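PDB 3OLO: Two-component sensor histidine kinase from Nostoc sp., which probably senses a signal through its PAS domain and, as a histidine kinase, passes it on by ATP-dependent phosphorylation of a histidine. Local coordinates for residues E71-K76 and M97-L102; C43-Y48 and F93-S98. All coordinates share one frame; numbering follows the deposited sequence.

In the fold
In the PAS fold short helices flank one antiparallel sheet, and strand 92-104 illustrates how a single long strand can serve two of them. Along the chain the order is helix 40-46, helix 70-76, then the strand, so both contacts end on the same element and overlap at Met-97 and Ser-98. Contact 2 uses the first half of the strand and contact 1 the second, with their centres about 18 Å apart. Across the sheet the strands run 35-38, 25-29, 107-116, 92-104, 78-86, which places 92-104 second from the edge, and its two halves tie separate helices to the same PAS framework.

Contact 1: E71-K76 and M97-L102; sequences EEIRQK and MSLTFL
In this PAS domain the short helix 70-76 packs on the second half of strand 92-104, one of the long strands of the antiparallel sheet, and Phe-101 is the main contact on the strand side. The segment axes approach to 8.7 Å at 69°. Ile-73 and Arg-74 make the contact from the helix. CA of Arg-74 lies over one face of the Phe-101 ring, 4.0 Å from CE1. The methyl CG2 of Ile-73, anti to the backbone nitrogen, arrives instead from the CE1-CZ side, close to the level of the ring, and stands 4.0 Å from Phe-101 CE1. The carbonyl O of Ile-73 is equally near that carbon and approaches obliquely. CG2 also nears CD2 of Leu-99, more loosely, at 4.5 Å. The aliphatic part of Arg-74 joins in through CG, 4.2 Å from Phe-101 CZ, while its guanidinium group has a long, weak ion pair with Asp-31. Trp-33 touches both Arg-74 and Phe-101, and Ile-73 also rests on Tyr-79 of the neighbouring strand. A short helix laid on one face of a five-stranded antiparallel sheet with strand order 2-1-5-4-3 is characteristic of the PAS fold.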
ATOM      1  N   GLU A  71       4.730  25.719   2.851  1.00 87.33           N
ATOM      2  CA  GLU A  71       5.370  26.162   1.619  1.00 95.78           C
ATOM      3  C   GLU A  71       6.680  25.415   1.425  1.00 85.48           C
ATOM      4  O   GLU A  71       6.904  24.788   0.391  1.00 85.60           O
ATOM      5  CB  GLU A  71       5.643  27.659   1.652  1.00103.98           C
ATOM      6  CG  GLU A  71       6.409  28.144   0.433  1.00110.28           C
ATOM      7  CD  GLU A  71       5.612  29.119  -0.409  1.00114.15           C
ATOM      8  OE1 GLU A  71       4.477  29.461  -0.014  1.00116.10           O
ATOM      9  OE2 GLU A  71       6.125  29.541  -1.469  1.00108.74           O
ATOM     10  N   GLU A  72       7.543  25.492   2.429  1.00 72.13           N
ATOM     11  CA  GLU A  72       8.812  24.781   2.397  1.00 71.98           C
ATOM     12  C   GLU A  72       8.610  23.271   2.255  1.00 62.70           C
ATOM     13  O   GLU A  72       9.395  22.599   1.594  1.00 59.64           O
ATOM     14  CB  GLU A  72       9.618  25.085   3.656  1.00 74.90           C
ATOM     15  CG  GLU A  72      10.617  24.003   4.012  1.00 82.29           C
ATOM     16  CD  GLU A  72      11.539  24.417   5.138  1.00 95.14           C
ATOM     17  OE1 GLU A  72      12.485  23.659   5.438  1.00100.63           O
ATOM     18  OE2 GLU A  72      11.319  25.502   5.720  1.00 97.21           O
ATOM     19  N   ILE A  73       7.563  22.738   2.873  1.00 54.53           N
ATOM     20  CA  ILE A  73       7.260  21.312   2.749  1.00 60.43           C
ATOM     21  C   ILE A  73       7.083  20.937   1.276  1.00 64.65           C
ATOM     22  O   ILE A  73       7.700  19.994   0.785  1.00 66.50           O
ATOM     23  CB  ILE A  73       5.974  20.916   3.520  1.00 57.05           C
ATOM     24  CG1 ILE A  73       6.149  21.115   5.034  1.00 64.50           C
ATOM     25  CG2 ILE A  73       5.573  19.477   3.196  1.00 54.16           C
ATOM     26  CD1 ILE A  73       7.533  20.794   5.555  1.00 69.37           C
ATOM     27  N   ARG A  74       6.240  21.690   0.578  1.00 66.74           N
ATOM     28  CA  ARG A  74       5.924  21.419  -0.818  1.00 66.87           C
ATOM     29  C   ARG A  74       7.172  21.441  -1.684  1.00 73.65           C
ATOM     30  O   ARG A  74       7.369  20.564  -2.525  1.00 85.57           O
ATOM     31  CB  ARG A  74       4.923  22.449  -1.329  1.00 67.94           C
ATOM     32  CG  ARG A  74       3.563  22.340  -0.674  1.00 68.12           C
ATOM     33  CD  ARG A  74       2.699  23.546  -0.971  1.00 73.99           C
ATOM     34  NE  ARG A  74       1.308  23.159  -1.182  1.00 85.75           N
ATOM     35  CZ  ARG A  74       0.260  23.922  -0.893  1.00 91.74           C
ATOM     36  NH1 ARG A  74       0.427  25.130  -0.367  1.00 98.62           N
ATOM     37  NH2 ARG A  74      -0.962  23.472  -1.127  1.00 88.34           N
ATOM     38  N   GLN A  75       8.013  22.446  -1.473  1.00 63.91           N
ATOM     39  CA  GLN A  75       9.235  22.581  -2.251  1.00 61.15           C
ATOM     40  C   GLN A  75      10.147  21.376  -2.068  1.00 64.07           C
ATOM     41  O   GLN A  75      10.825  20.965  -3.009  1.00 61.57           O
ATOM     42  CB  GLN A  75       9.957  23.866  -1.869  1.00 60.46           C
ATOM     43  CG  GLN A  75       9.327  25.089  -2.490  1.00 64.23           C
ATOM     44  CD  GLN A  75       9.608  26.349  -1.715  1.00 64.44           C
ATOM     45  OE1 GLN A  75      10.696  26.528  -1.170  1.00 58.80           O
ATOM     46  NE2 GLN A  75       8.619  27.234  -1.650  1.00 66.52           N
ATOM     47  N   LYS A  76      10.152  20.812  -0.861  1.00 69.52           N
ATOM     48  CA  LYS A  76      10.952  19.626  -0.557  1.00 64.84           C
ATOM     49  C   LYS A  76      10.526  18.458  -1.445  1.00 65.22           C
ATOM     50  O   LYS A  76      11.367  17.731  -1.976  1.00 73.13           O
ATOM     51  CB  LYS A  76      10.818  19.253   0.924  1.00 62.36           C
ATOM     52  CG  LYS A  76      11.395  20.291   1.899  1.00 58.13           C
ATOM     53  CD  LYS A  76      12.918  20.247   1.937  1.00 63.60           C
ATOM     54  CE  LYS A  76      13.514  21.546   2.474  1.00 72.50           C
ATOM     55  NZ  LYS A  76      14.926  21.749   2.016  1.00 70.50           N
HETATM   56  N   MSE A  97       4.895  11.483   9.821  1.00 34.06           N
HETATM   57  CA  MSE A  97       4.321  11.488   8.479  1.00 35.49           C
HETATM   58  C   MSE A  97       5.428  11.536   7.446  1.00 37.71           C
HETATM   59  O   MSE A  97       6.358  12.324   7.583  1.00 36.06           O
HETATM   60  CB  MSE A  97       3.466  12.740   8.257  1.00 30.25           C
HETATM   61  CG  MSE A  97       2.164  12.814   8.970  1.00 33.85           C
HETATM   62 SE   MSE A  97       1.330  14.584   8.632  0.71 42.71          SE
HETATM   63  CE  MSE A  97       0.729  14.363   6.814  1.00 30.70           C
ATOM     64  N   SER A  98       5.307  10.718   6.404  1.00 36.38           N
ATOM     65  CA  SER A  98       6.166  10.808   5.224  1.00 34.54           C
ATOM     66  C   SER A  98       5.317  11.211   4.025  1.00 35.94           C
ATOM     67  O   SER A  98       4.317  10.570   3.716  1.00 33.37           O
ATOM     68  CB  SER A  98       6.855   9.476   4.949  1.00 35.42           C
ATOM     69  OG  SER A  98       7.851   9.221   5.919  1.00 39.54           O
ATOM     70  N   LEU A  99       5.697  12.296   3.370  1.00 32.69           N
ATOM     71  CA  LEU A  99       4.932  12.808   2.251  1.00 34.45           C
ATOM     72  C   LEU A  99       5.731  12.702   0.976  1.00 33.39           C
ATOM     73  O   LEU A  99       6.931  12.961   0.975  1.00 33.90           O
ATOM     74  CB  LEU A  99       4.611  14.274   2.447  1.00 42.40           C
ATOM     75  CG  LEU A  99       3.760  14.642   3.642  1.00 52.88           C
ATOM     76  CD1 LEU A  99       4.645  14.923   4.847  1.00 55.22           C
ATOM     77  CD2 LEU A  99       2.938  15.851   3.258  1.00 53.89           C
ATOM     78  N   THR A 100       5.038  12.340  -0.099  1.00 28.89           N
ATOM     79  CA  THR A 100       5.554  12.425  -1.450  1.00 34.46           C
ATOM     80  C   THR A 100       4.532  13.181  -2.287  1.00 35.02           C
ATOM     81  O   THR A 100       3.368  12.806  -2.312  1.00 32.39           O
ATOM     82  CB  THR A 100       5.713  11.038  -2.058  1.00 40.33           C
ATOM     83  OG1 THR A 100       6.491  10.217  -1.180  1.00 46.30           O
ATOM     84  CG2 THR A 100       6.389  11.126  -3.414  1.00 43.54           C
ATOM     85  N   PHE A 101       4.952  14.230  -2.984  1.00 37.17           N
ATOM     86  CA  PHE A 101       4.021  14.967  -3.829  1.00 40.54           C
ATOM     87  C   PHE A 101       4.073  14.456  -5.253  1.00 43.48           C
ATOM     88  O   PHE A 101       5.137  14.164  -5.776  1.00 39.95           O
ATOM     89  CB  PHE A 101       4.306  16.456  -3.782  1.00 36.65           C
ATOM     90  CG  PHE A 101       3.993  17.069  -2.461  1.00 39.93           C
ATOM     91  CD1 PHE A 101       4.949  17.097  -1.454  1.00 47.50           C
ATOM     92  CD2 PHE A 101       2.734  17.593  -2.208  1.00 42.98           C
ATOM     93  CE1 PHE A 101       4.655  17.652  -0.215  1.00 48.64           C
ATOM     94  CE2 PHE A 101       2.436  18.156  -0.978  1.00 44.34           C
ATOM     95  CZ  PHE A 101       3.400  18.186   0.019  1.00 46.85           C
ATOM     96  N   LEU A 102       2.903  14.355  -5.869  1.00 48.83           N
ATOM     97  CA  LEU A 102       2.768  13.776  -7.191  1.00 47.41           C
ATOM     98  C   LEU A 102       1.794  14.607  -8.004  1.00 46.86           C
ATOM     99  O   LEU A 102       0.969  15.331  -7.448  1.00 43.12           O
ATOM    100  CB  LEU A 102       2.238  12.353  -7.073  1.00 49.72           C
ATOM    101  CG  LEU A 102       3.146  11.418  -6.281  1.00 55.02           C
ATOM    102  CD1 LEU A 102       2.537  10.035  -6.178  1.00 50.87           C
ATOM    103  CD2 LEU A 102       4.518  11.353  -6.927  1.00 59.06           C
TER

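Contact 2: C43-Y48 and F93-S98; sequences CRMTEY and FLVEMS
Met-45, a selenomethionine near the C-terminal end of helix 40-46, meets the ring of Phe-93 from strand 92-104 at its CE2-CZ bond. CG of Met-45 approaches tilted out of the ring plane, 3.6 Å from Phe-93 CE2, on the same side of that plane as the carbonyl O of Met-45, which comes 3.5 Å from Phe-93 CZ. The selenium lies at the ring's edge, 81° off the normal and 5.4 Å from the centroid of Phe-93, a Met-aromatic contact. CG anti to the backbone nitrogen (chi1 176°) and an extended chi2 put the selenium there, 4.3 Å from CG1 of Val-95; the bend at chi3 turns only CE, which lies farther from the ring. On Phe-93, CG sits between the backbone nitrogen and the carbonyl carbon, and from there the ring projects to the helix. Tyr-85 of strand 78-86 touches both Met-45 and Phe-93, and Val-114 of strand 107-116 touches Met-45 and Val-95. Just beyond the helix, Glu-47 is held by a salt bridge to Arg-91. With selenium standing in for methionine sulfur, the attraction is probably mostly dispersion, and the carbonyl oxygen near the hydrogen on CZ probably adds a weak electrostatic term.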
ATOM      1  N   CYS A  43      -8.314   4.923   8.840  1.00 22.54           N
ATOM      2  CA  CYS A  43      -9.586   5.014   9.549  1.00 25.26           C
ATOM      3  C   CYS A  43      -9.408   4.532  10.987  1.00 24.46           C
ATOM      4  O   CYS A  43      -9.844   5.191  11.922  1.00 24.26           O
ATOM      5  CB  CYS A  43     -10.658   4.212   8.820  1.00 25.70           C
ATOM      6  SG  CYS A  43     -10.824   4.731   7.098  1.00 30.19           S
ATOM      7  N   ARG A  44      -8.720   3.410  11.170  1.00 21.99           N
ATOM      8  CA  ARG A  44      -8.493   2.890  12.510  1.00 28.38           C
ATOM      9  C   ARG A  44      -7.718   3.881  13.388  1.00 31.81           C
ATOM     10  O   ARG A  44      -8.064   4.103  14.546  1.00 27.39           O
ATOM     11  CB  ARG A  44      -7.742   1.557  12.461  1.00 33.34           C
ATOM     12  CG  ARG A  44      -7.449   1.009  13.863  1.00 42.54           C
ATOM     13  CD  ARG A  44      -6.219   0.120  13.924  1.00 45.43           C
ATOM     14  NE  ARG A  44      -5.723   0.035  15.302  1.00 53.03           N
ATOM     15  CZ  ARG A  44      -4.809   0.844  15.841  1.00 51.21           C
ATOM     16  NH1 ARG A  44      -4.244   1.822  15.122  1.00 38.75           N
ATOM     17  NH2 ARG A  44      -4.447   0.668  17.110  1.00 47.91           N
HETATM   18  N   MSE A  45      -6.667   4.474  12.842  1.00 24.44           N
HETATM   19  CA  MSE A  45      -5.791   5.334  13.633  1.00 28.26           C
HETATM   20  C   MSE A  45      -6.486   6.633  14.036  1.00 27.18           C
HETATM   21  O   MSE A  45      -6.398   7.084  15.183  1.00 23.93           O
HETATM   22  CB  MSE A  45      -4.529   5.667  12.838  1.00 25.10           C
HETATM   23  CG  MSE A  45      -3.600   6.627  13.546  1.00 33.21           C
HETATM   24 SE   MSE A  45      -2.027   7.067  12.435  0.76 36.66          SE
HETATM   25  CE  MSE A  45      -2.894   8.050  11.023  1.00 28.06           C
ATOM     26  N   THR A  46      -7.164   7.246  13.083  1.00 21.62           N
ATOM     27  CA  THR A  46      -7.825   8.517  13.334  1.00 25.81           C
ATOM     28  C   THR A  46      -9.198   8.313  13.992  1.00 29.98           C
ATOM     29  O   THR A  46      -9.757   9.245  14.561  1.00 30.64           O
ATOM     30  CB  THR A  46      -8.049   9.267  12.029  1.00 22.07           C
ATOM     31  OG1 THR A  46      -8.979   8.523  11.224  1.00 25.31           O
ATOM     32  CG2 THR A  46      -6.740   9.442  11.274  1.00 23.90           C
ATOM     33  N   GLU A  47      -9.733   7.097  13.873  1.00 23.32           N
ATOM     34  CA  GLU A  47     -11.006   6.692  14.486  1.00 29.33           C
ATOM     35  C   GLU A  47     -12.213   7.306  13.804  1.00 28.47           C
ATOM     36  O   GLU A  47     -13.311   7.274  14.339  1.00 30.92           O
ATOM     37  CB  GLU A  47     -11.026   6.989  15.991  1.00 27.92           C
ATOM     38  CG  GLU A  47      -9.840   6.365  16.692  1.00 31.31           C
ATOM     39  CD  GLU A  47      -9.901   6.501  18.179  1.00 37.82           C
ATOM     40  OE1 GLU A  47     -10.133   7.633  18.655  1.00 36.83           O
ATOM     41  OE2 GLU A  47      -9.715   5.477  18.869  1.00 36.35           O
ATOM     42  N   TYR A  48     -11.999   7.837  12.608  1.00 30.50           N
ATOM     43  CA  TYR A  48     -13.085   8.323  11.776  1.00 31.99           C
ATOM     44  C   TYR A  48     -13.424   7.300  10.712  1.00 34.00           C
ATOM     45  O   TYR A  48     -12.569   6.545  10.275  1.00 33.80           O
ATOM     46  CB  TYR A  48     -12.679   9.618  11.100  1.00 29.83           C
ATOM     47  CG  TYR A  48     -12.601  10.777  12.046  1.00 27.58           C
ATOM     48  CD1 TYR A  48     -13.733  11.517  12.351  1.00 25.37           C
ATOM     49  CD2 TYR A  48     -11.394  11.137  12.629  1.00 24.89           C
ATOM     50  CE1 TYR A  48     -13.667  12.581  13.220  1.00 31.23           C
ATOM     51  CE2 TYR A  48     -11.317  12.198  13.493  1.00 29.24           C
ATOM     52  CZ  TYR A  48     -12.459  12.912  13.786  1.00 25.82           C
ATOM     53  OH  TYR A  48     -12.373  13.955  14.640  1.00 27.30           O
ATOM     54  N   PHE A  93      -1.969  11.923  19.999  1.00 33.07           N
ATOM     55  CA  PHE A  93      -0.791  11.070  19.916  1.00 37.89           C
ATOM     56  C   PHE A  93       0.215  11.586  18.886  1.00 39.63           C
ATOM     57  O   PHE A  93      -0.158  12.223  17.898  1.00 34.65           O
ATOM     58  CB  PHE A  93      -1.203   9.620  19.610  1.00 34.35           C
ATOM     59  CG  PHE A  93      -2.104   9.476  18.408  1.00 33.51           C
ATOM     60  CD1 PHE A  93      -3.466   9.733  18.510  1.00 31.75           C
ATOM     61  CD2 PHE A  93      -1.590   9.072  17.179  1.00 28.35           C
ATOM     62  CE1 PHE A  93      -4.299   9.599  17.415  1.00 27.52           C
ATOM     63  CE2 PHE A  93      -2.415   8.931  16.078  1.00 34.83           C
ATOM     64  CZ  PHE A  93      -3.773   9.194  16.189  1.00 26.89           C
ATOM     65  N   LEU A  94       1.493  11.320  19.133  1.00 36.94           N
ATOM     66  CA  LEU A  94       2.545  11.689  18.197  1.00 31.33           C
ATOM     67  C   LEU A  94       2.606  10.694  17.043  1.00 37.59           C
ATOM     68  O   LEU A  94       2.494   9.486  17.252  1.00 35.21           O
ATOM     69  CB  LEU A  94       3.882  11.713  18.915  1.00 41.90           C
ATOM     70  CG  LEU A  94       5.058  12.312  18.156  1.00 46.27           C
ATOM     71  CD1 LEU A  94       4.824  13.789  17.870  1.00 44.12           C
ATOM     72  CD2 LEU A  94       6.326  12.107  18.964  1.00 51.30           C
ATOM     73  N   VAL A  95       2.772  11.214  15.831  1.00 38.70           N
ATOM     74  CA  VAL A  95       2.984  10.394  14.641  1.00 35.57           C
ATOM     75  C   VAL A  95       4.161  10.934  13.826  1.00 35.48           C
ATOM     76  O   VAL A  95       4.640  12.045  14.054  1.00 32.48           O
ATOM     77  CB  VAL A  95       1.741  10.376  13.724  1.00 29.94           C
ATOM     78  CG1 VAL A  95       0.519   9.892  14.479  1.00 25.77           C
ATOM     79  CG2 VAL A  95       1.473  11.760  13.155  1.00 35.75           C
ATOM     80  N   GLU A  96       4.611  10.126  12.875  1.00 34.38           N
ATOM     81  CA  GLU A  96       5.634  10.516  11.918  1.00 35.26           C
ATOM     82  C   GLU A  96       5.021  10.367  10.533  1.00 37.38           C
ATOM     83  O   GLU A  96       4.627   9.268  10.137  1.00 32.68           O
ATOM     84  CB  GLU A  96       6.868   9.622  12.078  1.00 33.61           C
ATOM     85  CG  GLU A  96       7.917   9.771  10.994  1.00 43.66           C
ATOM     86  CD  GLU A  96       9.119   8.864  11.235  1.00 65.99           C
ATOM     87  OE1 GLU A  96       9.177   7.779  10.629  1.00 62.09           O
ATOM     88  OE2 GLU A  96      10.008   9.224  12.031  1.00 77.36           O
HETATM   89  N   MSE A  97       4.895  11.483   9.821  1.00 34.06           N
HETATM   90  CA  MSE A  97       4.321  11.488   8.479  1.00 35.49           C
HETATM   91  C   MSE A  97       5.428  11.536   7.446  1.00 37.71           C
HETATM   92  O   MSE A  97       6.358  12.324   7.583  1.00 36.06           O
HETATM   93  CB  MSE A  97       3.466  12.740   8.257  1.00 30.25           C
HETATM   94  CG  MSE A  97       2.164  12.814   8.970  1.00 33.85           C
HETATM   95 SE   MSE A  97       1.330  14.584   8.632  0.71 42.71          SE
HETATM   96  CE  MSE A  97       0.729  14.363   6.814  1.00 30.70           C
ATOM     97  N   SER A  98       5.307  10.718   6.404  1.00 36.38           N
ATOM     98  CA  SER A  98       6.166  10.808   5.224  1.00 34.54           C
ATOM     99  C   SER A  98       5.317  11.211   4.025  1.00 35.94           C
ATOM    100  O   SER A  98       4.317  10.570   3.716  1.00 33.37           O
ATOM    101  CB  SER A  98       6.855   9.476   4.949  1.00 35.42           C
ATOM    102  OG  SER A  98       7.851   9.221   5.919  1.00 39.54           O
TER